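Local coordinates for glutamine synthetase (Helicobacter pylori, PDB 5ZLI), which is a type I-beta glutamine synthetase, a twelve-subunit enzyme whose chain joins a beta-grasp domain to a larger catalytic domain, at residues 128-138 with 381-392; 290-300 with 355-366. All blocks are in the same frame, centred on the assembly; numbering follows the deposited sequence.

Interaction 1: residues 128-138 with 381-392; sequences SGLGDVAYFGA and FAAILMAGMDGV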
loop_
_atom_site.group_PDB
_atom_site.type_symbol
_atom_site.label_atom_id
_atom_site.label_comp_id
_atom_site.label_asym_id
_atom_site.label_seq_id
_atom_site.Cartn_x
_atom_site.Cartn_y
_atom_site.Cartn_z
ATOM N N SER B 128 39.093 -39.951 48.822
ATOM C CA SER B 128 39.301 -39.379 50.147
ATOM C C SER B 128 38.551 -40.123 51.239
ATOM O O SER B 128 38.746 -39.800 52.419
ATOM C CB SER B 128 38.928 -37.896 50.175
ATOM O OG SER B 128 37.532 -37.697 50.185
ATOM N N GLY B 129 37.622 -41.022 50.889
ATOM C CA GLY B 129 36.941 -41.772 51.920
ATOM C C GLY B 129 35.768 -41.068 52.556
ATOM O O GLY B 129 35.075 -41.682 53.375
ATOM N N LEU B 130 35.610 -39.763 52.330
ATOM C CA LEU B 130 34.487 -39.025 52.904
ATOM C C LEU B 130 33.143 -39.557 52.406
ATOM O O LEU B 130 32.147 -39.503 53.138
ATOM C CB LEU B 130 34.652 -37.529 52.627
ATOM C CG LEU B 130 35.972 -37.065 53.252
ATOM C CD1 LEU B 130 36.280 -35.606 52.940
ATOM C CD2 LEU B 130 36.015 -37.360 54.757
ATOM N N GLY B 131 33.069 -39.956 51.127
ATOM C CA GLY B 131 31.841 -40.463 50.537
ATOM C C GLY B 131 32.059 -41.473 49.424
ATOM O O GLY B 131 33.176 -41.661 48.936
ATOM N N ASP B 132 30.960 -42.126 49.019
ATOM C CA ASP B 132 30.963 -43.017 47.848
ATOM C C ASP B 132 30.395 -42.327 46.616
ATOM O O ASP B 132 31.010 -42.319 45.542
ATOM C CB ASP B 132 30.089 -44.279 48.025
ATOM C CG ASP B 132 30.537 -45.212 49.135
ATOM O OD1 ASP B 132 31.711 -45.200 49.597
ATOM O OD2 ASP B 132 29.682 -46.049 49.478
ATOM N N VAL B 133 29.196 -41.780 46.759
ATOM C CA VAL B 133 28.459 -41.133 45.691
ATOM C C VAL B 133 28.199 -39.700 46.113
ATOM O O VAL B 133 28.198 -39.392 47.305
ATOM C CB VAL B 133 27.133 -41.870 45.415
ATOM C CG1 VAL B 133 26.500 -41.342 44.139
ATOM C CG2 VAL B 133 27.333 -43.369 45.366
ATOM N N ALA B 134 28.064 -38.805 45.139
ATOM C CA ALA B 134 27.581 -37.449 45.393
ATOM C C ALA B 134 26.400 -37.220 44.465
ATOM O O ALA B 134 26.577 -37.170 43.243
ATOM C CB ALA B 134 28.659 -36.390 45.186
ATOM N N TYR B 135 25.193 -37.138 45.034
ATOM C CA TYR B 135 23.971 -37.029 44.245
ATOM C C TYR B 135 23.613 -35.572 43.997
ATOM O O TYR B 135 23.537 -34.784 44.946
ATOM C CB TYR B 135 22.818 -37.722 44.967
ATOM C CG TYR B 135 22.884 -39.220 44.921
ATOM C CD1 TYR B 135 22.597 -39.898 43.746
ATOM C CD2 TYR B 135 23.211 -39.971 46.051
ATOM C CE1 TYR B 135 22.637 -41.289 43.680
ATOM C CE2 TYR B 135 23.247 -41.371 46.001
ATOM C CZ TYR B 135 22.958 -42.022 44.800
ATOM O OH TYR B 135 22.976 -43.394 44.690
ATOM N N PHE B 136 23.337 -35.233 42.726
ATOM C CA PHE B 136 22.928 -33.882 42.339
ATOM C C PHE B 136 21.621 -33.929 41.566
ATOM O O PHE B 136 21.454 -34.759 40.667
ATOM C CB PHE B 136 23.933 -33.156 41.409
ATOM C CG PHE B 136 25.139 -32.604 42.093
ATOM C CD1 PHE B 136 26.147 -33.438 42.539
ATOM C CD2 PHE B 136 25.274 -31.240 42.284
ATOM C CE1 PHE B 136 27.263 -32.909 43.159
ATOM C CE2 PHE B 136 26.387 -30.717 42.912
ATOM C CZ PHE B 136 27.373 -31.547 43.343
ATOM N N GLY B 137 20.763 -32.946 41.834
ATOM C CA GLY B 137 19.476 -32.832 41.181
ATOM C C GLY B 137 19.106 -31.404 40.831
ATOM O O GLY B 137 18.716 -30.634 41.709
ATOM N N ALA B 138 19.170 -31.056 39.548
ATOM C CA ALA B 138 19.001 -29.683 39.083
ATOM C C ALA B 138 17.577 -29.432 38.586
ATOM O O ALA B 138 16.970 -30.284 37.925
ATOM C CB ALA B 138 19.997 -29.358 37.961
ATOM N N PHE B 381 28.863 -28.460 38.930
ATOM C CA PHE B 381 28.742 -29.552 39.891
ATOM C C PHE B 381 30.100 -29.908 40.477
ATOM O O PHE B 381 30.256 -29.998 41.705
ATOM C CB PHE B 381 28.105 -30.771 39.237
ATOM C CG PHE B 381 26.722 -30.535 38.767
ATOM C CD1 PHE B 381 25.998 -29.451 39.228
ATOM C CD2 PHE B 381 26.142 -31.380 37.852
ATOM C CE1 PHE B 381 24.735 -29.234 38.798
ATOM C CE2 PHE B 381 24.870 -31.160 37.414
ATOM C CZ PHE B 381 24.167 -30.088 37.891
ATOM N N ALA B 382 31.101 -30.089 39.607
ATOM C CA ALA B 382 32.452 -30.372 40.069
ATOM C C ALA B 382 32.882 -29.378 41.131
ATOM O O ALA B 382 33.375 -29.763 42.190
ATOM C CB ALA B 382 33.424 -30.366 38.897
ATOM N N ALA B 383 32.753 -28.085 40.845
ATOM C CA ALA B 383 33.176 -27.060 41.807
ATOM C C ALA B 383 32.331 -27.056 43.095
ATOM O O ALA B 383 32.861 -26.883 44.195
ATOM C CB ALA B 383 33.161 -25.690 41.127
ATOM N N ILE B 384 31.018 -27.213 42.989
ATOM C CA ILE B 384 30.209 -27.280 44.203
ATOM C C ILE B 384 30.685 -28.406 45.103
ATOM O O ILE B 384 30.787 -28.235 46.330
ATOM C CB ILE B 384 28.722 -27.403 43.849
ATOM C CG1 ILE B 384 28.193 -26.006 43.526
ATOM C CG2 ILE B 384 27.957 -28.074 44.958
ATOM C CD1 ILE B 384 26.977 -25.998 42.665
ATOM N N LEU B 385 31.003 -29.570 44.517
ATOM C CA LEU B 385 31.468 -30.673 45.350
ATOM C C LEU B 385 32.841 -30.390 45.936
ATOM O O LEU B 385 33.079 -30.676 47.107
ATOM C CB LEU B 385 31.456 -31.978 44.574
ATOM C CG LEU B 385 32.056 -33.106 45.415
ATOM C CD1 LEU B 385 31.235 -33.439 46.670
ATOM C CD2 LEU B 385 32.204 -34.363 44.528
ATOM N N MET B 386 33.745 -29.795 45.163
ATOM C CA MET B 386 35.067 -29.470 45.700
ATOM C C MET B 386 34.988 -28.450 46.826
ATOM O O MET B 386 35.867 -28.420 47.692
ATOM C CB MET B 386 35.995 -28.921 44.616
ATOM C CG MET B 386 36.369 -29.855 43.482
ATOM S SD MET B 386 37.173 -31.396 43.922
ATOM C CE MET B 386 38.787 -30.833 44.459
ATOM N N ALA B 387 33.969 -27.600 46.837
ATOM C CA ALA B 387 33.874 -26.618 47.907
ATOM C C ALA B 387 33.239 -27.193 49.150
ATOM O O ALA B 387 33.564 -26.762 50.264
ATOM C CB ALA B 387 33.066 -25.409 47.463
ATOM N N GLY B 388 32.293 -28.116 48.980
ATOM C CA GLY B 388 31.727 -28.770 50.136
ATOM C C GLY B 388 32.717 -29.686 50.817
ATOM O O GLY B 388 32.758 -29.749 52.050
ATOM N N MET B 389 33.612 -30.305 50.040
ATOM C CA MET B 389 34.563 -31.239 50.635
ATOM C C MET B 389 35.616 -30.502 51.437
ATOM O O MET B 389 36.051 -30.986 52.488
ATOM C CB MET B 389 35.233 -32.092 49.561
ATOM C CG MET B 389 34.361 -33.168 48.969
ATOM S SD MET B 389 35.247 -34.092 47.686
ATOM C CE MET B 389 36.471 -34.906 48.721
ATOM N N ASP B 390 36.036 -29.335 50.960
ATOM C CA ASP B 390 36.864 -28.469 51.782
ATOM C C ASP B 390 36.189 -28.213 53.129
ATOM O O ASP B 390 36.840 -28.237 54.181
ATOM C CB ASP B 390 37.108 -27.152 51.038
ATOM C CG ASP B 390 38.360 -26.447 51.493
ATOM O OD1 ASP B 390 39.459 -27.032 51.353
ATOM O OD2 ASP B 390 38.242 -25.308 51.981
ATOM N N GLY B 391 34.865 -28.038 53.114
ATOM C CA GLY B 391 34.133 -27.795 54.349
ATOM C C GLY B 391 34.235 -28.946 55.332
ATOM O O GLY B 391 34.349 -28.731 56.542
ATOM N N VAL B 392 34.151 -30.184 54.831
ATOM C CA VAL B 392 34.219 -31.344 55.713
ATOM C C VAL B 392 35.649 -31.569 56.197
ATOM O O VAL B 392 35.883 -31.904 57.367
ATOM C CB VAL B 392 33.675 -32.594 54.995
ATOM C CG1 VAL B 392 33.945 -33.835 55.825
ATOM C CG2 VAL B 392 32.206 -32.452 54.721
#
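F136 and F381 form the aromatic centre of this contact, an offset stack in which the two side chains run past one another, pointing opposite ways. Their centroids lie 4.8 Å apart, and the rings are displaced toward each other's rims and inclined at 30°: CD2 of F136 meets CD1 of F381 at 3.6 Å. The methylene of F381 adds a CH-pi contact, its CB standing 4.2 Å from the centroid of the F136 ring and almost on the ring normal. With CG anti to its carbonyl carbon (chi1 -78°), F136 drops from the strand onto the helix, where I384 and L385 meet the edge of its ring. The gamma-methyl branch of I384 makes the nearer approach, CG2 lying 3.7 Å from CE2 of F136. A138, as small as a residue with a side chain can be, brings CB to the edge of the F381 ring.

Farther along the helix the aromatic pair gives way to aliphatic packing. Both methyls of L385 reach the single methyl of A134, with CD2 at 4.1 Å from its CB. L130 and V392 then meet tip to tip through CD1 and CG1, 4.1 Å apart. M389, bent at its last torsion, turns CE toward S128, whose OG is hydrogen-bonded to the carbonyl of L125 in helix 114-128.

F381, I384, L385, M389 and V392 lie on the helix face turned to the strand, while A134, F136 and A138, two apart, fall on one side of a strand. The axes of strand 133-138 and helix 381-392 come within 10.6 Å, with 129° between their N-to-C directions, and L238 and A241 of helix 238-258 also touch F136. This is helix-on-sheet packing, by which helix 377-393 backs the mixed sheet of the glutamine synthetase catalytic domain.

Interaction 2: residues 290-300 with 355-366; sequences NLFSGETYKGL and IPYGISKNSARF
N290 reaches A364 with its side-chain amide, and ND2, OD1 and the backbone O of N290 each do a separate job. CG is anti to the backbone N (chi1 -176°), which extends the amide across to the other loop, where ND2 donates to the carbonyl O of A364 at 3.2 Å. The donor lies in the carbonyl plane, on a lone pair, and the N-H...O angle is 150°. OD1 turns back to accept from the backbone N of F292 at 2.9 Å, an Asx turn that fixes the amide's rotation. The backbone O of N290 takes N of S293, which closes a type I turn, and also its OG.

S293 keeps OG between its backbone N and carbonyl carbon, a rotamer that suits this bond; its CB packs 3.4 Å from CB of A364, where a small residue fits. The bent chain of K361 lays its methylenes alongside S293.

The F292 and F366 side chains run roughly perpendicular; their rings meet obliquely, planes at 63° and centroids 5.4 Å apart. L300 forks between neighbours: CD1 goes to F366 and to CG1 of I355, CD2 to CD1 of I359 at 3.6 Å. Positive phi suits glycine at G299, where a beta-carbon would run into CG1 of I359, already beside K298 O.

The one assigned hydrogen bond between the loops comes from N290; the rest is packing by apolar side chains together with S293 and the K361 methylenes.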
loop_
_atom_site.group_PDB
_atom_site.type_symbol
_atom_site.label_atom_id
_atom_site.label_comp_id
_atom_site.label_asym_id
_atom_site.label_seq_id
_atom_site.Cartn_x
_atom_site.Cartn_y
_atom_site.Cartn_z
ATOM N N ASN B 290 22.985 -41.864 54.188
ATOM C CA ASN B 290 22.959 -40.498 53.703
ATOM C C ASN B 290 23.665 -39.637 54.734
ATOM O O ASN B 290 23.072 -39.263 55.746
ATOM C CB ASN B 290 21.527 -40.038 53.461
ATOM C CG ASN B 290 21.456 -38.644 52.869
ATOM O OD1 ASN B 290 22.394 -37.856 52.981
ATOM N ND2 ASN B 290 20.350 -38.343 52.199
ATOM N N LEU B 291 24.883 -39.207 54.412
ATOM C CA LEU B 291 25.671 -38.505 55.410
ATOM C C LEU B 291 25.129 -37.119 55.732
ATOM O O LEU B 291 25.579 -36.509 56.710
ATOM C CB LEU B 291 27.136 -38.393 54.977
ATOM C CG LEU B 291 28.079 -39.594 55.092
ATOM C CD1 LEU B 291 27.553 -40.757 54.327
ATOM C CD2 LEU B 291 29.454 -39.228 54.627
ATOM N N PHE B 292 24.154 -36.624 54.976
ATOM C CA PHE B 292 23.639 -35.291 55.237
ATOM C C PHE B 292 22.577 -35.294 56.310
ATOM O O PHE B 292 22.352 -34.268 56.949
ATOM C CB PHE B 292 23.064 -34.689 53.957
ATOM C CG PHE B 292 24.064 -33.918 53.165
ATOM C CD1 PHE B 292 25.394 -34.313 53.141
ATOM C CD2 PHE B 292 23.689 -32.788 52.463
ATOM C CE1 PHE B 292 26.337 -33.602 52.428
ATOM C CE2 PHE B 292 24.629 -32.070 51.735
ATOM C CZ PHE B 292 25.960 -32.487 51.718
ATOM N N SER B 293 21.944 -36.429 56.535
ATOM C CA SER B 293 20.926 -36.563 57.559
ATOM C C SER B 293 21.558 -36.862 58.914
ATOM O O SER B 293 22.384 -37.767 59.046
ATOM C CB SER B 293 19.964 -37.672 57.169
ATOM O OG SER B 293 20.664 -38.894 57.127
ATOM N N GLY B 294 21.131 -36.124 59.917
ATOM C CA GLY B 294 21.584 -36.343 61.263
ATOM C C GLY B 294 20.649 -35.588 62.163
ATOM O O GLY B 294 19.544 -35.223 61.750
ATOM N N GLU B 295 21.112 -35.287 63.385
ATOM C CA GLU B 295 20.260 -34.535 64.302
ATOM C C GLU B 295 20.954 -33.298 64.859
ATOM O O GLU B 295 20.422 -32.654 65.767
ATOM C CB GLU B 295 19.697 -35.427 65.429
ATOM C CG GLU B 295 18.803 -36.585 64.908
ATOM C CD GLU B 295 17.391 -36.105 64.471
ATOM O OE1 GLU B 295 16.681 -35.511 65.318
ATOM O OE2 GLU B 295 16.993 -36.315 63.290
ATOM N N THR B 296 22.088 -32.918 64.273
ATOM C CA THR B 296 22.736 -31.662 64.616
ATOM C C THR B 296 21.787 -30.483 64.425
ATOM O O THR B 296 21.734 -29.575 65.263
ATOM C CB THR B 296 24.009 -31.512 63.782
ATOM O OG1 THR B 296 24.754 -32.742 63.822
ATOM C CG2 THR B 296 24.873 -30.347 64.279
ATOM N N TYR B 297 20.995 -30.499 63.359
ATOM C CA TYR B 297 20.087 -29.391 63.037
ATOM C C TYR B 297 18.838 -30.022 62.423
ATOM O O TYR B 297 18.603 -31.232 62.549
ATOM C CB TYR B 297 20.753 -28.337 62.132
ATOM C CG TYR B 297 19.995 -27.028 62.054
ATOM C CD1 TYR B 297 19.829 -26.239 63.186
ATOM C CD2 TYR B 297 19.460 -26.571 60.856
ATOM C CE1 TYR B 297 19.146 -25.035 63.124
ATOM C CE2 TYR B 297 18.772 -25.368 60.788
ATOM C CZ TYR B 297 18.622 -24.609 61.924
ATOM O OH TYR B 297 17.937 -23.416 61.869
ATOM N N LYS B 298 18.025 -29.215 61.751
ATOM C CA LYS B 298 16.749 -29.682 61.200
ATOM C C LYS B 298 16.826 -30.921 60.304
ATOM O O LYS B 298 16.401 -30.889 59.146
ATOM C CB LYS B 298 16.057 -28.529 60.475
ATOM C CG LYS B 298 15.618 -27.440 61.454
ATOM C CD LYS B 298 15.245 -26.148 60.755
ATOM C CE LYS B 298 14.656 -25.136 61.732
ATOM N NZ LYS B 298 14.421 -23.817 61.070
ATOM N N GLY B 299 17.368 -32.015 60.824
ATOM C CA GLY B 299 17.473 -33.237 60.066
ATOM C C GLY B 299 18.741 -33.332 59.262
ATOM O O GLY B 299 18.809 -34.132 58.319
ATOM N N LEU B 300 19.746 -32.538 59.604
ATOM C CA LEU B 300 20.990 -32.516 58.866
ATOM C C LEU B 300 22.134 -32.847 59.804
ATOM O O LEU B 300 22.084 -32.528 60.990
ATOM C CB LEU B 300 21.229 -31.137 58.272
ATOM C CG LEU B 300 20.159 -30.695 57.270
ATOM C CD1 LEU B 300 20.282 -29.185 57.077
ATOM C CD2 LEU B 300 20.207 -31.472 55.930
ATOM N N ILE B 355 16.812 -25.221 53.053
ATOM C CA ILE B 355 16.497 -26.535 53.598
ATOM C C ILE B 355 15.032 -26.821 53.288
ATOM O O ILE B 355 14.148 -26.124 53.822
ATOM C CB ILE B 355 16.767 -26.591 55.101
ATOM C CG1 ILE B 355 18.234 -26.294 55.362
ATOM C CG2 ILE B 355 16.442 -27.939 55.621
ATOM C CD1 ILE B 355 18.512 -24.813 55.638
ATOM N N PRO B 356 14.729 -27.773 52.414
ATOM C CA PRO B 356 13.323 -28.094 52.138
ATOM C C PRO B 356 12.594 -28.673 53.348
ATOM O O PRO B 356 13.191 -29.236 54.270
ATOM C CB PRO B 356 13.414 -29.119 51.001
ATOM C CG PRO B 356 14.760 -28.828 50.334
ATOM C CD PRO B 356 15.659 -28.416 51.466
ATOM N N TYR B 357 11.258 -28.595 53.273
ATOM C CA TYR B 357 10.381 -28.959 54.384
ATOM C C TYR B 357 10.436 -30.456 54.711
ATOM O O TYR B 357 10.600 -30.828 55.879
ATOM C CB TYR B 357 8.946 -28.555 54.046
ATOM C CG TYR B 357 7.953 -29.278 54.910
ATOM C CD1 TYR B 357 7.322 -30.437 54.449
ATOM C CD2 TYR B 357 7.714 -28.870 56.215
ATOM C CE1 TYR B 357 6.451 -31.134 55.249
ATOM C CE2 TYR B 357 6.841 -29.570 57.035
ATOM C CZ TYR B 357 6.206 -30.694 56.544
ATOM O OH TYR B 357 5.324 -31.400 57.339
ATOM N N GLY B 358 10.259 -31.327 53.703
ATOM C CA GLY B 358 10.191 -32.766 53.905
ATOM C C GLY B 358 11.323 -33.336 54.750
ATOM O O GLY B 358 11.069 -33.840 55.850
ATOM N N ILE B 359 12.572 -33.221 54.268
ATOM C CA ILE B 359 13.797 -33.550 55.001
ATOM C C ILE B 359 13.669 -34.820 55.845
ATOM O O ILE B 359 13.950 -34.831 57.047
ATOM C CB ILE B 359 14.250 -32.323 55.829
ATOM C CG1 ILE B 359 15.653 -32.520 56.385
ATOM C CG2 ILE B 359 13.267 -31.982 56.970
ATOM C CD1 ILE B 359 16.571 -31.436 55.946
ATOM N N SER B 360 13.207 -35.898 55.224
ATOM C CA SER B 360 13.403 -37.242 55.763
ATOM C C SER B 360 14.883 -37.635 55.815
ATOM O O SER B 360 15.757 -36.846 55.435
ATOM C CB SER B 360 12.609 -38.260 54.921
ATOM O OG SER B 360 13.131 -39.584 55.014
ATOM N N LYS B 361 15.158 -38.856 56.292
ATOM C CA LYS B 361 16.499 -39.438 56.235
ATOM C C LYS B 361 16.941 -39.650 54.792
ATOM O O LYS B 361 17.932 -39.069 54.339
ATOM C CB LYS B 361 16.514 -40.770 57.004
ATOM C CG LYS B 361 17.908 -41.345 57.337
ATOM C CD LYS B 361 18.583 -40.524 58.437
ATOM C CE LYS B 361 19.433 -41.336 59.417
ATOM N NZ LYS B 361 20.119 -40.429 60.403
ATOM N N ASN B 362 16.225 -40.501 54.058
ATOM C CA ASN B 362 16.573 -40.764 52.666
ATOM C C ASN B 362 16.627 -39.508 51.821
ATOM O O ASN B 362 17.266 -39.515 50.767
ATOM C CB ASN B 362 15.575 -41.745 52.034
ATOM C CG ASN B 362 15.848 -43.184 52.416
ATOM O OD1 ASN B 362 16.932 -43.509 52.893
ATOM N ND2 ASN B 362 14.859 -44.057 52.217
ATOM N N SER B 363 15.956 -38.441 52.239
ATOM C CA SER B 363 15.858 -37.246 51.417
ATOM C C SER B 363 16.637 -36.059 51.952
ATOM O O SER B 363 16.619 -34.999 51.313
ATOM C CB SER B 363 14.389 -36.827 51.279
ATOM O OG SER B 363 13.954 -36.189 52.468
ATOM N N ALA B 364 17.338 -36.200 53.071
ATOM C CA ALA B 364 18.034 -35.051 53.620
ATOM C C ALA B 364 18.990 -34.490 52.578
ATOM O O ALA B 364 19.667 -35.243 51.871
ATOM C CB ALA B 364 18.769 -35.437 54.893
ATOM N N ARG B 365 18.990 -33.166 52.442
ATOM C CA ARG B 365 19.680 -32.536 51.328
ATOM C C ARG B 365 19.648 -31.037 51.529
ATOM O O ARG B 365 18.830 -30.510 52.287
ATOM C CB ARG B 365 19.021 -32.882 49.987
ATOM C CG ARG B 365 18.089 -31.787 49.499
ATOM C CD ARG B 365 16.976 -32.297 48.650
ATOM N NE ARG B 365 15.696 -31.767 49.104
ATOM C CZ ARG B 365 14.524 -32.210 48.666
ATOM N NH1 ARG B 365 14.500 -33.186 47.766
ATOM N NH2 ARG B 365 13.385 -31.689 49.124
ATOM N N PHE B 366 20.532 -30.351 50.819
ATOM C CA PHE B 366 20.401 -28.915 50.638
ATOM C C PHE B 366 19.892 -28.613 49.232
ATOM O O PHE B 366 19.930 -29.463 48.338
ATOM C CB PHE B 366 21.734 -28.207 50.851
ATOM C CG PHE B 366 22.278 -28.338 52.223
ATOM C CD1 PHE B 366 23.467 -29.002 52.447
ATOM C CD2 PHE B 366 21.634 -27.743 53.298
ATOM C CE1 PHE B 366 23.999 -29.089 53.733
ATOM C CE2 PHE B 366 22.157 -27.832 54.587
ATOM C CZ PHE B 366 23.342 -28.505 54.803
#

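Overall arrangement
Interactions 1 and 2 lie in the same catalytic domain, their centres about 16 Å apart, and residues 290-300 and 355-366 fall within the chain loop closed by 128-138 with 381-392. They touch directly through packing between the carbonyl O of L130 and CD2 of L291, 3.1 Å apart. Strand 278-286 links them more broadly: it pairs with strand 133-145 of interaction 1 and with strands 289-290 and 366-368, which border interaction 2. Interaction 1 is buried; interaction 2 is only partly so, its centre about 24 Å from that of the chain, against about 16 Å for interaction 1, and Y357 there packs on V104 of a second subunit.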